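Local coordinates for putative uncharacterized protein (Bacteroides vulgatus, PDB 4F7A), which probably binds glycans, perhaps mucin O-glycans, at the outer membrane as a SusD/RagB-family lipoprotein and hands them on for nutrient uptake, at residues G247-L252 with I323-P328; G254-G259 with S316-Q321. All blocks are in the same frame, centred on the assembly; numbering follows the deposited sequence.

Contact 1 of 2, residues G247-L252 with I323-P328; sequences GYQNPL and ITASTP. With ACT (acetate ion), chain F.
N250 grips the turn T324-T327 twice, once through its backbone and once through its side chain. Its N-H gives a nearly straight bond to A325 O (N to O 2.9 Å, 167° at the hydrogen). Its carboxamide reaches T327 O through ND2 (3.1 Å); the acceptor lies in the plane of the amide, but the donor stands 42° above the carbonyl plane of T327, so the bond comes in over that peptide group. With CG anti to the backbone N (chi1 -170°), the side chain leans over the turn while OD1 turns toward the residues that follow. N250 OD1 accepts from L252 N (3.0 Å), in the carbonyl plane, the N-cap bond at the start of helix 251-257. Both ends of the buried amide are thus used, and its rotation is fixed.

The turn itself is type I, closed by T327 N to T324 O, and T327 OG1 accepts from T324 N (2.8 Å). Beside these bonds, Q249 CA touches A325 O in a CH...O contact, and Q249 OE1 rests 3.5 Å from A325 CB. NE2 of Q249 bends back to Y248 O, while the hydroxyl of Y248 bonds Y33 O outside the contact. At the helix side, L252 CD2 packs against I323 CG2 at 3.8 Å. Away from the turn, an acetate, probably from the crystallisation liquor, takes the N-H of G247.

The chemistry implies a joint held by main-chain carbonyls on one side and one asparagine on the other, which couples the start of the helix to the turn leading into strand 329-332.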
loop_
_atom_site.group_PDB
_atom_site.type_symbol
_atom_site.label_atom_id
_atom_site.label_comp_id
_atom_site.label_asym_id
_atom_site.label_seq_id
_atom_site.Cartn_x
_atom_site.Cartn_y
_atom_site.Cartn_z
ATOM N N GLY A 247 1.518 1.090 -22.704
ATOM C CA GLY A 247 0.090 1.434 -22.738
ATOM C C GLY A 247 -0.651 1.411 -21.394
ATOM O O GLY A 247 -1.849 1.696 -21.347
ATOM N N TYR A 248 0.041 1.092 -20.297
ATOM C CA TYR A 248 -0.575 1.133 -18.962
ATOM C C TYR A 248 -1.180 2.502 -18.690
ATOM O O TYR A 248 -0.596 3.515 -19.014
ATOM C CB TYR A 248 0.463 0.839 -17.895
ATOM C CG TYR A 248 -0.035 0.880 -16.473
ATOM C CD1 TYR A 248 -0.710 -0.209 -15.915
ATOM C CD2 TYR A 248 0.204 1.985 -15.663
ATOM C CE1 TYR A 248 -1.128 -0.199 -14.600
ATOM C CE2 TYR A 248 -0.225 2.005 -14.328
ATOM C CZ TYR A 248 -0.875 0.909 -13.802
ATOM O OH TYR A 248 -1.289 0.937 -12.483
ATOM N N GLN A 249 -2.357 2.523 -18.097
ATOM C CA GLN A 249 -3.004 3.774 -17.703
ATOM C C GLN A 249 -3.190 3.699 -16.197
ATOM O O GLN A 249 -3.506 2.627 -15.667
ATOM C CB GLN A 249 -4.369 3.906 -18.392
ATOM C CG GLN A 249 -4.345 3.863 -19.933
ATOM C CD GLN A 249 -3.777 5.113 -20.536
ATOM O OE1 GLN A 249 -4.517 6.043 -20.873
ATOM N NE2 GLN A 249 -2.452 5.157 -20.681
ATOM N N ASN A 250 -2.997 4.819 -15.508
ATOM C CA ASN A 250 -3.168 4.855 -14.084
ATOM C C ASN A 250 -4.664 4.785 -13.740
ATOM O O ASN A 250 -5.429 5.679 -14.091
ATOM C CB ASN A 250 -2.535 6.126 -13.522
ATOM C CG ASN A 250 -2.468 6.126 -12.007
ATOM O OD1 ASN A 250 -3.439 5.780 -11.346
ATOM N ND2 ASN A 250 -1.328 6.565 -11.450
ATOM N N PRO A 251 -5.095 3.725 -13.051
ATOM C CA PRO A 251 -6.535 3.559 -12.860
ATOM C C PRO A 251 -7.146 4.568 -11.891
ATOM O O PRO A 251 -8.344 4.822 -11.959
ATOM C CB PRO A 251 -6.656 2.135 -12.307
ATOM C CG PRO A 251 -5.370 1.867 -11.697
ATOM C CD PRO A 251 -4.345 2.564 -12.530
ATOM N N LEU A 252 -6.337 5.149 -11.009
ATOM C CA LEU A 252 -6.840 6.185 -10.102
ATOM C C LEU A 252 -7.355 7.361 -10.902
ATOM O O LEU A 252 -8.393 7.929 -10.575
ATOM C CB LEU A 252 -5.766 6.618 -9.105
ATOM C CG LEU A 252 -6.130 7.693 -8.075
ATOM C CD1 LEU A 252 -7.265 7.289 -7.134
ATOM C CD2 LEU A 252 -4.864 8.064 -7.270
ATOM N N ILE A 323 -2.572 13.760 -10.753
ATOM C CA ILE A 323 -2.834 12.358 -11.080
ATOM C C ILE A 323 -3.579 12.294 -12.441
ATOM O O ILE A 323 -4.753 12.692 -12.551
ATOM C CB ILE A 323 -3.624 11.664 -9.958
ATOM C CG1 ILE A 323 -2.847 11.691 -8.617
ATOM C CG2 ILE A 323 -3.957 10.183 -10.351
ATOM C CD1 ILE A 323 -1.466 11.029 -8.619
ATOM N N THR A 324 -2.875 11.818 -13.462
ATOM C CA THR A 324 -3.415 11.672 -14.827
ATOM C C THR A 324 -3.258 10.233 -15.282
ATOM O O THR A 324 -2.562 9.450 -14.648
ATOM C CB THR A 324 -2.684 12.588 -15.847
ATOM O OG1 THR A 324 -1.370 12.059 -16.129
ATOM C CG2 THR A 324 -2.537 14.016 -15.295
ATOM N N ALA A 325 -3.865 9.886 -16.408
ATOM C CA ALA A 325 -3.741 8.539 -16.967
ATOM C C ALA A 325 -2.282 8.154 -17.210
ATOM O O ALA A 325 -1.916 6.966 -17.075
ATOM C CB ALA A 325 -4.540 8.442 -18.288
ATOM N N SER A 326 -1.449 9.134 -17.602
ATOM C CA SER A 326 -0.043 8.841 -17.918
ATOM C C SER A 326 0.875 8.951 -16.693
ATOM O O SER A 326 2.093 8.798 -16.806
ATOM C CB SER A 326 0.455 9.742 -19.060
ATOM O OG SER A 326 0.485 11.083 -18.636
ATOM N N THR A 327 0.310 9.233 -15.522
ATOM C CA THR A 327 1.112 9.330 -14.294
ATOM C C THR A 327 1.583 7.925 -13.845
ATOM O O THR A 327 0.753 7.055 -13.627
ATOM C CB THR A 327 0.287 9.954 -13.153
ATOM O OG1 THR A 327 -0.106 11.289 -13.528
ATOM C CG2 THR A 327 1.096 9.984 -11.855
ATOM N N PRO A 328 2.910 7.708 -13.687
ATOM C CA PRO A 328 3.301 6.383 -13.172
ATOM C C PRO A 328 2.623 6.093 -11.816
ATOM O O PRO A 328 2.446 7.012 -11.013
ATOM C CB PRO A 328 4.827 6.505 -13.013
ATOM C CG PRO A 328 5.235 7.542 -13.986
ATOM C CD PRO A 328 4.088 8.552 -13.958
HETATM C C ACT F . 3.002 4.712 -23.064
HETATM O O ACT F . 2.920 3.714 -22.296
HETATM O OXT ACT F . 2.393 4.628 -24.163
HETATM C CH3 ACT F . 3.765 5.953 -22.695
#

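Contact 2 of 2, residues G254-G259 with S316-Q321; sequences GVAGWG and SFINTQ
F317 has chi1 at -159°, its CG opposite the backbone N, and this carries the ring toward the C-terminal end of helix 251-257, where the far edge of the ring meets A256 and G259. I318, next along, has chi1 -155°, which places CG2 between its backbone N and carbonyl carbon and against the methyl of A256, CG2 to CB 3.7 Å. T320 adds its own methyl, CG2 lying 3.9 Å from A256 CB, and on the ring F317 CE2 comes to 4.1 Å from A256 CB. The small alanine side chain is therefore met by ring, isoleucine and threonine carbons together.

The edge of the ring also meets backbone atoms. CZ of F317 lies 3.3 Å from A256 O, which is near the plane of the ring, and F317 CE1 lies 3.5 Å from G259 C. A256 O also accepts from G259 N (2.9 Å), one of the bonds of the Schellman motif that ends the helix; G259 makes the reversal with phi at 81°. The carbonyl is thus satisfied by the backbone and merely brushed by the aromatic C-H edge. Outside the two segments the ring of F317 also makes an edge-to-face contact with Y262. Replacing F317 by an alanine would take away the ring, and a gap beside A256 and G259 is likely to open, with Y262 losing its edge-to-face partner.

Across the interface the chemistry is mostly carbon against carbon and ring edge against backbone, which implies that shape, rather than polar pairing, fits the loop 316-321 to the helix end.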
loop_
_atom_site.group_PDB
_atom_site.type_symbol
_atom_site.label_atom_id
_atom_site.label_comp_id
_atom_site.label_asym_id
_atom_site.label_seq_id
_atom_site.Cartn_x
_atom_site.Cartn_y
_atom_site.Cartn_z
ATOM N N GLY A 254 -8.481 7.150 -13.885
ATOM C CA GLY A 254 -9.710 6.684 -14.509
ATOM C C GLY A 254 -10.926 6.848 -13.621
ATOM O O GLY A 254 -11.946 7.370 -14.072
ATOM N N VAL A 255 -10.814 6.417 -12.359
ATOM C CA VAL A 255 -11.893 6.600 -11.369
ATOM C C VAL A 255 -12.125 8.087 -11.071
ATOM O O VAL A 255 -13.276 8.516 -10.899
ATOM C CB VAL A 255 -11.643 5.775 -10.088
ATOM C CG1 VAL A 255 -12.764 5.948 -9.068
ATOM C CG2 VAL A 255 -11.471 4.276 -10.456
ATOM N N ALA A 256 -11.055 8.876 -11.053
ATOM C CA ALA A 256 -11.184 10.338 -10.908
ATOM C C ALA A 256 -11.994 10.915 -12.071
ATOM O O ALA A 256 -12.804 11.832 -11.877
ATOM C CB ALA A 256 -9.862 11.005 -10.830
ATOM N N GLY A 257 -11.784 10.367 -13.269
ATOM C CA GLY A 257 -12.516 10.790 -14.451
ATOM C C GLY A 257 -14.001 10.503 -14.349
ATOM O O GLY A 257 -14.795 11.192 -14.959
ATOM N N TRP A 258 -14.379 9.494 -13.576
ATOM C CA TRP A 258 -15.792 9.239 -13.289
ATOM C C TRP A 258 -16.368 10.119 -12.173
ATOM O O TRP A 258 -17.540 10.017 -11.847
ATOM C CB TRP A 258 -15.999 7.793 -12.871
ATOM C CG TRP A 258 -15.620 6.779 -13.879
ATOM C CD1 TRP A 258 -15.459 6.963 -15.226
ATOM C CD2 TRP A 258 -15.434 5.380 -13.634
ATOM N NE1 TRP A 258 -15.157 5.755 -15.827
ATOM C CE2 TRP A 258 -15.134 4.773 -14.871
ATOM C CE3 TRP A 258 -15.502 4.581 -12.490
ATOM C CZ2 TRP A 258 -14.884 3.402 -14.991
ATOM C CZ3 TRP A 258 -15.250 3.222 -12.611
ATOM C CH2 TRP A 258 -14.957 2.649 -13.854
ATOM N N GLY A 259 -15.540 10.951 -11.565
ATOM C CA GLY A 259 -15.974 11.824 -10.501
ATOM C C GLY A 259 -16.074 11.169 -9.134
ATOM O O GLY A 259 -16.835 11.633 -8.304
ATOM N N SER A 316 -13.700 18.283 -1.253
ATOM C CA SER A 316 -12.468 18.359 -2.034
ATOM C C SER A 316 -12.244 17.101 -2.879
ATOM O O SER A 316 -12.424 15.986 -2.405
ATOM C CB SER A 316 -11.258 18.581 -1.141
ATOM O OG SER A 316 -11.247 19.892 -0.611
ATOM N N PHE A 317 -11.840 17.326 -4.130
ATOM C CA PHE A 317 -11.596 16.271 -5.078
ATOM C C PHE A 317 -10.102 16.136 -5.252
ATOM O O PHE A 317 -9.365 17.075 -4.979
ATOM C CB PHE A 317 -12.247 16.627 -6.433
ATOM C CG PHE A 317 -12.492 15.432 -7.314
ATOM C CD1 PHE A 317 -13.463 14.525 -6.983
ATOM C CD2 PHE A 317 -11.749 15.223 -8.471
ATOM C CE1 PHE A 317 -13.706 13.405 -7.775
ATOM C CE2 PHE A 317 -12.001 14.109 -9.278
ATOM C CZ PHE A 317 -12.977 13.203 -8.924
ATOM N N ILE A 318 -9.666 14.974 -5.726
ATOM C CA ILE A 318 -8.292 14.766 -6.105
ATOM C C ILE A 318 -7.859 15.797 -7.137
ATOM O O ILE A 318 -8.661 16.276 -7.938
ATOM C CB ILE A 318 -8.050 13.329 -6.649
ATOM C CG1 ILE A 318 -6.591 12.921 -6.477
ATOM C CG2 ILE A 318 -8.526 13.188 -8.133
ATOM C CD1 ILE A 318 -6.319 11.416 -6.795
ATOM N N ASN A 319 -6.592 16.167 -7.078
ATOM C CA ASN A 319 -5.974 17.026 -8.094
ATOM C C ASN A 319 -5.653 16.229 -9.367
ATOM O O ASN A 319 -4.725 15.394 -9.389
ATOM C CB ASN A 319 -4.698 17.663 -7.531
ATOM C CG ASN A 319 -4.088 18.687 -8.469
ATOM O OD1 ASN A 319 -4.232 18.562 -9.682
ATOM N ND2 ASN A 319 -3.370 19.701 -7.907
ATOM N N THR A 320 -6.412 16.490 -10.419
ATOM C CA THR A 320 -6.322 15.717 -11.657
ATOM C C THR A 320 -5.278 16.270 -12.635
ATOM O O THR A 320 -5.165 15.766 -13.747
ATOM C CB THR A 320 -7.706 15.578 -12.347
ATOM O OG1 THR A 320 -8.308 16.873 -12.525
ATOM C CG2 THR A 320 -8.626 14.698 -11.483
ATOM N N GLN A 321 -4.550 17.317 -12.246
ATOM C CA GLN A 321 -3.316 17.705 -12.940
ATOM C C GLN A 321 -2.176 16.870 -12.389
ATOM O O GLN A 321 -1.273 16.487 -13.112
ATOM C CB GLN A 321 -2.985 19.200 -12.764
ATOM C CG GLN A 321 -3.864 20.136 -13.583
ATOM C CD GLN A 321 -3.572 21.609 -13.311
ATOM O OE1 GLN A 321 -2.953 21.962 -12.302
ATOM N NE2 GLN A 321 -4.020 22.471 -14.215
#

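Overall arrangement
Both contacts use helix 251-257: contact 1 sits at its start, contact 2 at its end, their centres 12 Å apart. On the other side, both draw on the same long loop between helix 279-282 and strand 329-332. In chain order the pieces run 247-252, 254-259, 316-321, 323-328, so contact 2 is nested inside the loop that contact 1 closes. I318 joins the two: its CD1 packs against L252 CD2 at 3.7 Å and also against I323 CG1. The loop follows one side of the short helix, meeting it at both ends, polar at the start and largely apolar at the end, while helix 44-51 covers another side, within a SusD-like fold rich in helix and poor in strand.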